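Bumblebee peptidoglycan recognition protein SA (Bombus, PDB 5XZ4) recognises bacterial peptidoglycan as part of insect immunity, binding the Dap-type polymer in preference to the Lys-type. Local coordinates at residues P8-R13 / H125-C130; K22-L27 / E84-N89; I35-V40 / G92-G97; I141-A146 / K164-W169. One frame throughout, in Å; residues are numbered along the deposited sequence.

Contact 1 of 4, residues P8-R13 / H125-C130; sequences PQIIGR and HALIHC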
loop_
_atom_site.group_PDB
_atom_site.type_symbol
_atom_site.label_atom_id
_atom_site.label_comp_id
_atom_site.label_asym_id
_atom_site.label_seq_id
_atom_site.Cartn_x
_atom_site.Cartn_y
_atom_site.Cartn_z
ATOM N N PRO A 8 -4.888 13.485 -0.978
ATOM C CA PRO A 8 -6.154 12.776 -1.253
ATOM C C PRO A 8 -6.960 12.608 0.037
ATOM O O PRO A 8 -6.390 12.699 1.130
ATOM C CB PRO A 8 -5.709 11.416 -1.804
ATOM C CG PRO A 8 -4.272 11.267 -1.443
ATOM C CD PRO A 8 -3.704 12.640 -1.247
ATOM N N GLN A 9 -8.275 12.428 -0.096
ATOM C CA GLN A 9 -9.158 12.215 1.064
ATOM C C GLN A 9 -9.192 10.723 1.410
ATOM O O GLN A 9 -9.934 9.929 0.795
ATOM C CB GLN A 9 -10.570 12.746 0.809
ATOM C CG GLN A 9 -10.636 14.262 0.718
ATOM C CD GLN A 9 -12.023 14.762 0.384
ATOM O OE1 GLN A 9 -12.641 14.317 -0.584
ATOM N NE2 GLN A 9 -12.515 15.699 1.178
ATOM N N ILE A 10 -8.413 10.360 2.417
ATOM C CA ILE A 10 -8.206 8.937 2.749
ATOM C C ILE A 10 -9.457 8.343 3.419
ATOM O O ILE A 10 -10.059 8.980 4.287
ATOM C CB ILE A 10 -6.946 8.759 3.639
ATOM C CG1 ILE A 10 -5.681 9.263 2.882
ATOM C CG2 ILE A 10 -6.809 7.313 4.129
ATOM C CD1 ILE A 10 -4.453 9.505 3.747
ATOM N N ILE A 11 -9.808 7.119 3.008
ATOM C CA ILE A 11 -10.908 6.383 3.621
ATOM C C ILE A 11 -10.337 5.674 4.848
ATOM O O ILE A 11 -9.530 4.723 4.719
ATOM C CB ILE A 11 -11.556 5.402 2.628
ATOM C CG1 ILE A 11 -12.118 6.194 1.435
ATOM C CG2 ILE A 11 -12.626 4.574 3.326
ATOM C CD1 ILE A 11 -12.597 5.381 0.257
ATOM N N GLY A 12 -10.722 6.145 6.030
ATOM C CA GLY A 12 -10.217 5.643 7.290
ATOM C C GLY A 12 -10.546 4.175 7.473
ATOM O O GLY A 12 -11.565 3.693 6.944
ATOM N N ARG A 13 -9.730 3.482 8.254
ATOM C CA ARG A 13 -9.931 2.028 8.479
ATOM C C ARG A 13 -11.363 1.689 8.944
ATOM O O ARG A 13 -11.998 0.736 8.418
ATOM C CB ARG A 13 -8.892 1.495 9.445
ATOM C CG ARG A 13 -8.846 -0.028 9.548
ATOM C CD ARG A 13 -7.825 -0.480 10.604
ATOM N NE ARG A 13 -7.807 -1.954 10.725
ATOM C CZ ARG A 13 -8.751 -2.671 11.344
ATOM N NH1 ARG A 13 -8.659 -4.001 11.346
ATOM N NH2 ARG A 13 -9.758 -2.052 11.959
ATOM N N HIS A 125 0.504 8.257 -6.200
ATOM C CA HIS A 125 1.559 9.290 -6.264
ATOM C C HIS A 125 1.156 10.515 -5.434
ATOM O O HIS A 125 2.013 11.103 -4.762
ATOM C CB HIS A 125 1.855 9.657 -7.711
ATOM C CG HIS A 125 3.203 10.271 -7.933
ATOM N ND1 HIS A 125 4.353 9.918 -7.252
ATOM C CD2 HIS A 125 3.570 11.203 -8.847
ATOM C CE1 HIS A 125 5.370 10.624 -7.747
ATOM N NE2 HIS A 125 4.913 11.400 -8.710
ATOM N N ALA A 126 -0.143 10.847 -5.429
ATOM C CA ALA A 126 -0.656 11.973 -4.618
ATOM C C ALA A 126 -0.509 11.654 -3.127
ATOM O O ALA A 126 -0.155 12.528 -2.315
ATOM C CB ALA A 126 -2.102 12.310 -4.980
ATOM N N LEU A 127 -0.730 10.386 -2.755
ATOM C CA LEU A 127 -0.500 9.954 -1.382
ATOM C C LEU A 127 0.975 10.113 -0.959
ATOM O O LEU A 127 1.274 10.597 0.140
ATOM C CB LEU A 127 -0.944 8.475 -1.202
ATOM C CG LEU A 127 -0.862 7.884 0.220
ATOM C CD1 LEU A 127 -1.830 8.589 1.167
ATOM C CD2 LEU A 127 -1.045 6.356 0.225
ATOM N N ILE A 128 1.907 9.725 -1.844
ATOM C CA ILE A 128 3.333 9.875 -1.571
ATOM C C ILE A 128 3.661 11.374 -1.455
ATOM O O ILE A 128 4.343 11.783 -0.513
ATOM C CB ILE A 128 4.182 9.154 -2.644
ATOM C CG1 ILE A 128 3.994 7.632 -2.527
ATOM C CG2 ILE A 128 5.654 9.510 -2.495
ATOM C CD1 ILE A 128 4.413 6.889 -3.760
ATOM N N HIS A 129 3.163 12.200 -2.383
ATOM C CA HIS A 129 3.407 13.648 -2.307
ATOM C C HIS A 129 2.851 14.271 -1.041
ATOM O O HIS A 129 3.525 15.110 -0.448
ATOM C CB HIS A 129 2.884 14.328 -3.555
ATOM C CG HIS A 129 3.812 14.178 -4.714
ATOM N ND1 HIS A 129 3.864 15.086 -5.749
ATOM C CD2 HIS A 129 4.775 13.252 -4.974
ATOM C CE1 HIS A 129 4.770 14.695 -6.629
ATOM N NE2 HIS A 129 5.363 13.612 -6.164
ATOM N N CYS A 130 1.645 13.859 -0.637
ATOM C CA CYS A 130 1.000 14.291 0.600
ATOM C C CYS A 130 1.878 13.966 1.787
ATOM O O CYS A 130 2.132 14.834 2.631
ATOM C CB CYS A 130 -0.346 13.562 0.747
ATOM S SG CYS A 130 -1.170 13.699 2.356
#
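Pro8 sets its ring against one side of the helix that carries Leu127, meeting the backbone as much as the side chains. Its CG lies 3.9 Å from Leu127 N, and its CD is 3.7 Å from Ala126 O. Ala126 O accepts the helical bond from Cys130 N, and the proline, which has no N-H, presents only carbon to it. The same CD touches Ala126 CB at 4.1 Å and Cys130 CB at 4.0 Å. Short side chains suit these two positions, since the rigid ring comes so near the helix. Peptidoglycan recognition proteins commonly carry an N-terminal extension packed on the amidase-like domain, and this loop is consistent with it; here a disulfide from Cys130 to Cys7 ties its start to helix 118-134. Farther along, Ile10 meets Leu127 through methyls alone, CD1 to CD1 at 3.8 Å, the two side chains crossing at about a right angle. The first bond of the Leu127 side chain aims past the loop, but with CG anti to the backbone N (chi1 -176°) its end swings closer, and CD1 reaches the isoleucine. Strand 82-84 lies alongside, Val82 touching Leu127 and Glu84 touching Ile10.

Contact 2 of 4, residues K22-L27 / E84-N89; sequences KSINYL and EGRGWN. With SO4 (sulfate ion), chain D.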
loop_
_atom_site.group_PDB
_atom_site.type_symbol
_atom_site.label_atom_id
_atom_site.label_comp_id
_atom_site.label_asym_id
_atom_site.label_seq_id
_atom_site.Cartn_x
_atom_site.Cartn_y
_atom_site.Cartn_z
ATOM N N LYS A 22 -5.581 -5.473 16.269
ATOM C CA LYS A 22 -4.806 -5.661 17.505
ATOM C C LYS A 22 -3.709 -4.595 17.530
ATOM O O LYS A 22 -3.398 -3.998 16.495
ATOM C CB LYS A 22 -4.223 -7.089 17.604
ATOM C CG LYS A 22 -5.188 -8.243 17.338
ATOM C CD LYS A 22 -6.091 -8.514 18.516
ATOM C CE LYS A 22 -7.057 -9.647 18.212
ATOM N NZ LYS A 22 -7.807 -10.001 19.449
ATOM N N SER A 23 -3.155 -4.357 18.713
ATOM C CA SER A 23 -2.087 -3.361 18.890
ATOM C C SER A 23 -0.835 -3.734 18.092
ATOM O O SER A 23 -0.428 -4.907 18.036
ATOM C CB SER A 23 -1.740 -3.218 20.380
ATOM O OG SER A 23 -0.916 -2.086 20.624
ATOM N N ILE A 24 -0.251 -2.732 17.443
ATOM C CA ILE A 24 0.938 -2.892 16.586
ATOM C C ILE A 24 1.963 -1.834 16.987
ATOM O O ILE A 24 1.609 -0.664 17.237
ATOM C CB ILE A 24 0.568 -2.765 15.084
ATOM C CG1 ILE A 24 -0.414 -3.873 14.692
ATOM C CG2 ILE A 24 1.804 -2.808 14.168
ATOM C CD1 ILE A 24 -1.106 -3.631 13.375
ATOM N N ASN A 25 3.231 -2.232 16.998
ATOM C CA ASN A 25 4.316 -1.313 17.321
ATOM C C ASN A 25 4.450 -0.149 16.315
ATOM O O ASN A 25 4.050 -0.258 15.162
ATOM C CB ASN A 25 5.624 -2.095 17.447
ATOM C CG ASN A 25 5.671 -2.970 18.698
ATOM O OD1 ASN A 25 6.513 -3.856 18.796
ATOM N ND2 ASN A 25 4.789 -2.714 19.663
ATOM N N TYR A 26 4.977 0.975 16.795
ATOM C CA TYR A 26 4.997 2.218 16.034
ATOM C C TYR A 26 6.286 2.432 15.236
ATOM O O TYR A 26 7.379 2.143 15.756
ATOM C CB TYR A 26 4.831 3.407 16.981
ATOM C CG TYR A 26 3.522 3.474 17.750
ATOM C CD1 TYR A 26 2.436 2.617 17.443
ATOM C CD2 TYR A 26 3.344 4.427 18.766
ATOM C CE1 TYR A 26 1.238 2.677 18.151
ATOM C CE2 TYR A 26 2.139 4.504 19.463
ATOM C CZ TYR A 26 1.097 3.632 19.150
ATOM O OH TYR A 26 -0.094 3.709 19.848
ATOM N N LEU A 27 6.138 2.932 13.999
ATOM C CA LEU A 27 7.253 3.354 13.125
ATOM C C LEU A 27 7.933 4.600 13.662
ATOM O O LEU A 27 7.298 5.448 14.298
ATOM C CB LEU A 27 6.759 3.715 11.716
ATOM C CG LEU A 27 6.194 2.542 10.917
ATOM C CD1 LEU A 27 5.567 3.042 9.634
ATOM C CD2 LEU A 27 7.252 1.477 10.634
ATOM N N GLU A 84 -7.135 3.311 4.197
ATOM C CA GLU A 84 -6.190 3.160 5.307
ATOM C C GLU A 84 -6.227 1.749 5.861
ATOM O O GLU A 84 -7.293 1.282 6.241
ATOM C CB GLU A 84 -6.507 4.168 6.411
ATOM C CG GLU A 84 -5.526 4.114 7.564
ATOM C CD GLU A 84 -6.008 4.832 8.796
ATOM O OE1 GLU A 84 -7.221 4.824 9.104
ATOM O OE2 GLU A 84 -5.166 5.436 9.484
ATOM N N GLY A 85 -5.063 1.096 5.902
ATOM C CA GLY A 85 -4.907 -0.201 6.558
ATOM C C GLY A 85 -4.260 0.043 7.909
ATOM O O GLY A 85 -4.835 0.715 8.766
ATOM N N ARG A 86 -2.991 -0.377 8.027
ATOM C CA ARG A 86 -2.216 -0.054 9.225
ATOM C C ARG A 86 -1.856 1.453 9.320
ATOM O O ARG A 86 -1.526 1.917 10.422
ATOM C CB ARG A 86 -0.954 -0.902 9.296
ATOM C CG ARG A 86 -1.251 -2.369 9.526
ATOM C CD ARG A 86 -0.003 -3.234 9.475
ATOM N NE ARG A 86 -0.371 -4.657 9.646
ATOM C CZ ARG A 86 0.226 -5.524 10.464
ATOM N NH1 ARG A 86 1.309 -5.215 11.190
ATOM N NH2 ARG A 86 -0.277 -6.762 10.543
ATOM N N GLY A 87 -1.912 2.174 8.193
ATOM C CA GLY A 87 -1.767 3.625 8.175
ATOM C C GLY A 87 -0.324 4.096 8.174
ATOM O O GLY A 87 0.616 3.347 7.967
ATOM N N TRP A 88 -0.171 5.389 8.442
ATOM C CA TRP A 88 1.151 6.015 8.363
ATOM C C TRP A 88 2.102 5.606 9.471
ATOM O O TRP A 88 3.309 5.756 9.314
ATOM C CB TRP A 88 1.008 7.536 8.467
ATOM C CG TRP A 88 0.417 8.236 7.303
ATOM C CD1 TRP A 88 -0.722 9.038 7.314
ATOM C CD2 TRP A 88 0.969 8.337 5.972
ATOM N NE1 TRP A 88 -0.907 9.590 6.058
ATOM C CE2 TRP A 88 0.093 9.177 5.221
ATOM C CE3 TRP A 88 2.096 7.767 5.325
ATOM C CZ2 TRP A 88 0.331 9.496 3.868
ATOM C CZ3 TRP A 88 2.323 8.079 3.975
ATOM C CH2 TRP A 88 1.421 8.932 3.266
ATOM N N ASN A 89 1.600 5.102 10.592
ATOM C CA ASN A 89 2.383 5.100 11.834
ATOM C C ASN A 89 2.739 3.739 12.427
ATOM O O ASN A 89 3.401 3.670 13.468
ATOM C CB ASN A 89 1.700 5.992 12.870
ATOM C CG ASN A 89 1.856 7.475 12.555
ATOM O OD1 ASN A 89 2.871 8.096 12.893
ATOM N ND2 ASN A 89 0.867 8.040 11.893
HETATM S S SO4 D . -2.193 0.544 19.015
HETATM O O1 SO4 D . -3.546 -0.010 19.277
HETATM O O2 SO4 D . -2.249 2.020 19.016
HETATM O O3 SO4 D . -1.291 0.177 20.127
HETATM O O4 SO4 D . -1.658 0.055 17.710
HETATM O O HOH W 1 4.697 6.010 14.354
#
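Arg86 passes across the tip of Ile24 at about a right angle. CB points toward the 22-27 loop, and with CG beside the backbone N (chi1 -68°) the chain then runs extended to NE. CG passes 4.1 Å from Ile24 CD1, and CD and NE keep close to the same methyl. At the end CZ lies 3.7 Å from Ile24 CD1 and NH1 3.6 Å from it, with the methyl over one face of the guanidinium, toward its rim. An apolar group suits that face because the N-H bonds point outward in the plane, where NE meets Ile70 O, NH2 Asp69 O and NH1 Glu91 O. Both segments are irregular loops of the amidase-like fold, one leading into strand 31-38 and the other leaving strand 82-84. They are joined by backbone where they draw together: Leu27 N donates to Asn89 O at 2.9 Å (159° at the hydrogen), approaching from above the carbonyl plane. Leucine suits the place because its branched end lays carbon along the Trp88-Asn89 peptide; its CD1 comes 3.5 Å from Trp88 O, a buried oxygen without a hydrogen-bond partner. On the outer side a sulfate, probably from the crystallisation liquor, accepts from Ile24 N through O4 at 3.1 Å and from Tyr26 OH through O2 at 2.9 Å, O2 lying in the plane of the tyrosine ring. Arg90 also binds this ion.

Contact 3 of 4, residues I35-V40 / G92-G97; sequences IIHHTV and GAHTIG. With SO4 (sulfate ion), chain C.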
loop_
_atom_site.group_PDB
_atom_site.type_symbol
_atom_site.label_atom_id
_atom_site.label_comp_id
_atom_site.label_asym_id
_atom_site.label_seq_id
_atom_site.Cartn_x
_atom_site.Cartn_y
_atom_site.Cartn_z
ATOM N N ILE A 35 7.074 0.983 -0.124
ATOM C CA ILE A 35 7.142 -0.255 -0.903
ATOM C C ILE A 35 5.832 -0.393 -1.679
ATOM O O ILE A 35 4.730 -0.337 -1.090
ATOM C CB ILE A 35 7.316 -1.526 -0.039
ATOM C CG1 ILE A 35 8.317 -1.363 1.091
ATOM C CG2 ILE A 35 7.634 -2.721 -0.923
ATOM C CD1 ILE A 35 9.743 -1.106 0.671
ATOM N N ILE A 36 5.929 -0.574 -2.986
ATOM C CA ILE A 36 4.767 -0.778 -3.856
ATOM C C ILE A 36 4.485 -2.269 -4.063
ATOM O O ILE A 36 5.403 -3.056 -4.403
ATOM C CB ILE A 36 4.931 -0.058 -5.223
ATOM C CG1 ILE A 36 5.258 1.445 -5.034
ATOM C CG2 ILE A 36 3.696 -0.268 -6.110
ATOM C CD1 ILE A 36 4.186 2.259 -4.310
ATOM N N HIS A 37 3.236 -2.644 -3.781
ATOM C CA HIS A 37 2.771 -4.039 -3.908
ATOM C C HIS A 37 1.553 -4.114 -4.811
ATOM O O HIS A 37 0.874 -3.099 -5.006
ATOM C CB HIS A 37 2.330 -4.582 -2.535
ATOM C CG HIS A 37 3.451 -5.040 -1.659
ATOM N ND1 HIS A 37 3.926 -6.333 -1.695
ATOM C CD2 HIS A 37 4.171 -4.403 -0.705
ATOM C CE1 HIS A 37 4.894 -6.469 -0.802
ATOM N NE2 HIS A 37 5.073 -5.310 -0.197
ATOM N N HIS A 38 1.243 -5.314 -5.309
ATOM C CA HIS A 38 -0.122 -5.615 -5.754
ATOM C C HIS A 38 -0.738 -6.643 -4.835
ATOM O O HIS A 38 -0.017 -7.409 -4.196
ATOM C CB HIS A 38 -0.191 -5.994 -7.245
ATOM C CG HIS A 38 0.424 -7.326 -7.618
ATOM N ND1 HIS A 38 0.286 -7.854 -8.885
ATOM C CD2 HIS A 38 1.164 -8.225 -6.919
ATOM C CE1 HIS A 38 0.920 -9.018 -8.952
ATOM N NE2 HIS A 38 1.476 -9.256 -7.775
ATOM N N THR A 39 -2.071 -6.667 -4.744
ATOM C CA THR A 39 -2.734 -7.620 -3.824
ATOM C C THR A 39 -2.923 -9.015 -4.388
ATOM O O THR A 39 -3.155 -9.952 -3.597
ATOM C CB THR A 39 -4.100 -7.102 -3.378
ATOM O OG1 THR A 39 -4.928 -6.977 -4.540
ATOM C CG2 THR A 39 -3.970 -5.733 -2.629
ATOM N N VAL A 40 -2.877 -9.122 -5.725
ATOM C CA VAL A 40 -3.188 -10.356 -6.499
ATOM C C VAL A 40 -4.687 -10.680 -6.469
ATOM O O VAL A 40 -5.121 -11.683 -7.046
ATOM C CB VAL A 40 -2.330 -11.594 -6.080
ATOM C CG1 VAL A 40 -2.435 -12.763 -7.057
ATOM C CG2 VAL A 40 -0.871 -11.215 -5.997
ATOM N N GLY A 92 4.541 -2.695 9.525
ATOM C CA GLY A 92 3.796 -3.452 8.517
ATOM C C GLY A 92 3.831 -4.962 8.680
ATOM O O GLY A 92 4.597 -5.490 9.495
ATOM N N ALA A 93 2.992 -5.626 7.871
ATOM C CA ALA A 93 3.182 -7.067 7.594
ATOM C C ALA A 93 3.023 -7.242 6.095
ATOM O O ALA A 93 2.150 -7.971 5.592
ATOM C CB ALA A 93 2.197 -7.946 8.377
ATOM N N HIS A 94 3.855 -6.511 5.354
ATOM C CA HIS A 94 3.819 -6.508 3.901
ATOM C C HIS A 94 5.177 -6.836 3.230
ATOM O O HIS A 94 5.174 -7.370 2.118
ATOM C CB HIS A 94 3.270 -5.165 3.359
ATOM C CG HIS A 94 3.901 -3.943 3.962
ATOM N ND1 HIS A 94 5.131 -3.454 3.554
ATOM C CD2 HIS A 94 3.460 -3.110 4.940
ATOM C CE1 HIS A 94 5.418 -2.385 4.277
ATOM N NE2 HIS A 94 4.433 -2.146 5.128
ATOM N N THR A 95 6.304 -6.462 3.859
ATOM C CA THR A 95 7.618 -6.545 3.197
ATOM C C THR A 95 8.663 -6.960 4.235
ATOM O O THR A 95 9.177 -6.109 4.994
ATOM C CB THR A 95 8.008 -5.192 2.575
ATOM O OG1 THR A 95 6.911 -4.640 1.853
ATOM C CG2 THR A 95 9.214 -5.357 1.636
ATOM N N ILE A 96 8.979 -8.258 4.267
ATOM C CA ILE A 96 9.958 -8.786 5.231
ATOM C C ILE A 96 11.287 -8.028 5.057
ATOM O O ILE A 96 11.733 -7.790 3.932
ATOM C CB ILE A 96 10.133 -10.335 5.129
ATOM C CG1 ILE A 96 8.832 -11.023 5.591
ATOM C CG2 ILE A 96 11.340 -10.828 5.942
ATOM C CD1 ILE A 96 8.778 -12.542 5.446
ATOM N N GLY A 97 11.844 -7.578 6.179
ATOM C CA GLY A 97 13.068 -6.784 6.174
ATOM C C GLY A 97 12.862 -5.281 6.120
ATOM O O GLY A 97 13.803 -4.536 6.365
HETATM S S SO4 C . 10.552 -7.265 9.504
HETATM O O1 SO4 C . 9.124 -7.483 9.850
HETATM O O2 SO4 C . 10.741 -6.129 8.583
HETATM O O3 SO4 C . 11.363 -7.035 10.725
HETATM O O4 SO4 C . 11.050 -8.504 8.849
#
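Strand 31-38 passes the irregular 92-97 loop at side-chain distance, the CA atoms of Ile35 and Thr95 lying 7.5 Å apart and those of His37 and His94 8.3 Å. The strand is an inner one of the mixed sheet of the amidase-like PGRP fold. His37, near its end, probably corresponds to a zinc-binding histidine of the catalytic amidases; here its ND1 is hydrogen-bonded to Ser154 OG. The CG of His37 stands beside the backbone N (chi1 -80°), and this turns the far edge of the ring to the loop, where NE2 meets Thr95 OG1 at 2.8 Å. The bond is nearly straight (175°), with the hydroxyl in the imidazole plane. Threonine suits the place because its hydroxyl can both give and accept: OG1 is also hydrogen-bonded to His94 ND1 at 2.7 Å, again in the ring plane. One oxygen thus links two imidazoles and helps to set the rotation of both. The rings themselves sit obliquely, centroids 5.9 Å apart and planes at 71°. Ile35 adds an apolar contact, reaching tip to tip toward Thr95, so that Ile35 CG2 lies 4.0 Å from Thr95 CG2 and 3.5 Å from Thr95 OG1.

Contact 4 of 4, residues I141-A146 / K164-W169; sequences IRVIGA and KNWLEW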
loop_
_atom_site.group_PDB
_atom_site.type_symbol
_atom_site.label_atom_id
_atom_site.label_comp_id
_atom_site.label_asym_id
_atom_site.label_seq_id
_atom_site.Cartn_x
_atom_site.Cartn_y
_atom_site.Cartn_z
ATOM N N ILE A 141 12.437 10.480 0.154
ATOM C CA ILE A 141 11.759 9.160 0.169
ATOM C C ILE A 141 12.186 8.283 -1.020
ATOM O O ILE A 141 12.197 8.735 -2.155
ATOM C CB ILE A 141 10.208 9.321 0.244
ATOM C CG1 ILE A 141 9.486 7.989 0.485
ATOM C CG2 ILE A 141 9.620 9.936 -1.011
ATOM C CD1 ILE A 141 9.630 7.505 1.894
ATOM N N ARG A 142 12.496 7.016 -0.740
ATOM C CA ARG A 142 12.865 6.040 -1.762
ATOM C C ARG A 142 11.672 5.117 -2.024
ATOM O O ARG A 142 11.240 4.400 -1.115
ATOM C CB ARG A 142 14.087 5.237 -1.318
ATOM C CG ARG A 142 15.361 6.089 -1.279
ATOM C CD ARG A 142 16.480 5.389 -0.536
ATOM N NE ARG A 142 17.632 6.261 -0.299
ATOM C CZ ARG A 142 18.728 5.906 0.365
ATOM N NH1 ARG A 142 19.708 6.787 0.528
ATOM N NH2 ARG A 142 18.861 4.677 0.869
ATOM N N VAL A 143 11.143 5.155 -3.241
ATOM C CA VAL A 143 10.008 4.296 -3.620
ATOM C C VAL A 143 10.598 3.086 -4.344
ATOM O O VAL A 143 11.396 3.241 -5.276
ATOM C CB VAL A 143 9.004 5.042 -4.525
ATOM C CG1 VAL A 143 7.927 4.084 -5.034
ATOM C CG2 VAL A 143 8.374 6.210 -3.784
ATOM N N ILE A 144 10.207 1.887 -3.907
ATOM C CA ILE A 144 10.690 0.635 -4.540
ATOM C C ILE A 144 9.546 -0.355 -4.697
ATOM O O ILE A 144 8.595 -0.329 -3.902
ATOM C CB ILE A 144 11.875 -0.006 -3.778
ATOM C CG1 ILE A 144 11.541 -0.278 -2.322
ATOM C CG2 ILE A 144 13.133 0.859 -3.885
ATOM C CD1 ILE A 144 12.572 -1.109 -1.585
ATOM N N GLY A 145 9.628 -1.218 -5.718
ATOM C CA GLY A 145 8.677 -2.348 -5.826
ATOM C C GLY A 145 9.113 -3.442 -4.873
ATOM O O GLY A 145 10.322 -3.632 -4.661
ATOM N N ALA A 146 8.150 -4.192 -4.329
ATOM C CA ALA A 146 8.492 -5.296 -3.405
ATOM C C ALA A 146 9.540 -6.287 -3.945
ATOM O O ALA A 146 10.456 -6.699 -3.206
ATOM C CB ALA A 146 7.227 -6.045 -2.995
ATOM N N LYS A 164 8.453 3.303 -12.324
ATOM C CA LYS A 164 9.730 3.890 -12.769
ATOM C C LYS A 164 9.576 5.319 -13.341
ATOM O O LYS A 164 10.577 6.040 -13.480
ATOM C CB LYS A 164 10.458 2.961 -13.759
ATOM C CG LYS A 164 10.782 1.598 -13.167
ATOM C CD LYS A 164 11.516 0.701 -14.146
ATOM C CE LYS A 164 11.807 -0.632 -13.482
ATOM N NZ LYS A 164 12.659 -1.517 -14.315
ATOM N N ASN A 165 8.328 5.724 -13.647
ATOM C CA ASN A 165 8.029 7.066 -14.146
ATOM C C ASN A 165 8.030 8.140 -13.030
ATOM O O ASN A 165 7.941 9.334 -13.309
ATOM C CB ASN A 165 6.676 7.072 -14.885
ATOM C CG ASN A 165 6.674 6.205 -16.139
ATOM O OD1 ASN A 165 7.647 6.160 -16.875
ATOM N ND2 ASN A 165 5.566 5.531 -16.386
ATOM N N TRP A 166 8.101 7.712 -11.772
ATOM C CA TRP A 166 8.174 8.606 -10.614
ATOM C C TRP A 166 9.633 8.895 -10.280
ATOM O O TRP A 166 10.442 7.977 -10.218
ATOM C CB TRP A 166 7.522 7.926 -9.406
ATOM C CG TRP A 166 6.045 7.664 -9.518
ATOM C CD1 TRP A 166 5.150 8.281 -10.360
ATOM C CD2 TRP A 166 5.289 6.762 -8.712
ATOM N NE1 TRP A 166 3.870 7.786 -10.133
ATOM C CE2 TRP A 166 3.928 6.872 -9.114
ATOM C CE3 TRP A 166 5.623 5.895 -7.663
ATOM C CZ2 TRP A 166 2.924 6.114 -8.523
ATOM C CZ3 TRP A 166 4.638 5.139 -7.091
ATOM C CH2 TRP A 166 3.298 5.263 -7.505
ATOM N N LEU A 167 9.980 10.167 -10.038
ATOM C CA LEU A 167 11.359 10.522 -9.683
ATOM C C LEU A 167 11.802 9.884 -8.381
ATOM O O LEU A 167 12.989 9.663 -8.167
ATOM C CB LEU A 167 11.556 12.052 -9.569
ATOM C CG LEU A 167 11.478 12.895 -10.842
ATOM C CD1 LEU A 167 11.752 14.364 -10.517
ATOM C CD2 LEU A 167 12.449 12.387 -11.896
ATOM N N GLU A 168 10.838 9.593 -7.504
ATOM C CA GLU A 168 11.133 8.981 -6.206
ATOM C C GLU A 168 11.547 7.518 -6.318
ATOM O O GLU A 168 12.109 6.968 -5.369
ATOM C CB GLU A 168 9.946 9.113 -5.236
ATOM C CG GLU A 168 9.509 10.555 -4.974
ATOM C CD GLU A 168 8.436 11.058 -5.925
ATOM O OE1 GLU A 168 8.191 10.478 -6.991
ATOM O OE2 GLU A 168 7.814 12.096 -5.619
ATOM N N TRP A 169 11.230 6.881 -7.447
ATOM C CA TRP A 169 11.619 5.460 -7.642
ATOM C C TRP A 169 13.142 5.330 -7.722
ATOM O O TRP A 169 13.786 6.130 -8.398
ATOM C CB TRP A 169 10.961 4.869 -8.898
ATOM C CG TRP A 169 11.393 3.432 -9.107
ATOM C CD1 TRP A 169 10.970 2.333 -8.395
ATOM C CD2 TRP A 169 12.418 2.972 -10.001
ATOM N NE1 TRP A 169 11.652 1.213 -8.830
ATOM C CE2 TRP A 169 12.537 1.573 -9.814
ATOM C CE3 TRP A 169 13.213 3.600 -10.975
ATOM C CZ2 TRP A 169 13.438 0.783 -10.550
ATOM C CZ3 TRP A 169 14.123 2.811 -11.710
ATOM C CH2 TRP A 169 14.215 1.415 -11.500
#
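Trp166 meets Val143 at the edge of its indole: Val143 CG1 lies in the ring plane, 3.9 Å from Trp166 CE3, while His125 of helix 118-134 stacks on the ring. Trp169 is held differently. Lys164 CG stands 3.5 Å above the centre of one face, Gly145 N lies near the ring plane at its edge, and NE1 is hydrogen-bonded to Gln148 OE1. Each indole offers a broad flat surface and an edge, so that it can touch several residues at once. The backbones share a single bridge, Val143 with Trp169. Val143 N donates to Glu168 O at 3.0 Å, almost straight (174°) though from above the carbonyl plane, and Trp169 CA sends its C-H to Val143 O at 3.3 Å. Valine is branched at CB, and its two methyls serve two partners: CG1 the indole, CG2 Glu168 CB at 3.6 Å, the two side chains lying side by side. Glu168 bends at chi2 (91°), carrying its carboxylate away to Lys132. The tail thus lies beside strand 141-145, the sheet's outermost strand within the chain, whose other edge pairs with strand 31-38; helix 118-134 packs against Trp166, and helix 157-163 against Trp169.

Overall arrangement
Contacts 3 and 4 share the sheet, strands 31-38 and 141-145 being neighbours, with centres about 14 Å apart; His37 packs on Ala146 where they meet, beside what probably corresponds to the zinc site of the catalytic amidases. Contact 1 joins contact 4 through helix 118-134, since His125 and His129 turn toward Trp166 and Glu168 (centres about 17 Å apart). It joins contact 2 by backbone, Ile11 O accepting from Glu84 N. Contact 2 in turn touches contact 3 where Arg86 packs on Ala93, centres about 14 Å apart. Contacts 2 and 4 are the farthest pair, about 22 Å between centres. Along the chain, contacts 2 and 3 interleave inside the loop closed by contact 1, and contact 4 follows.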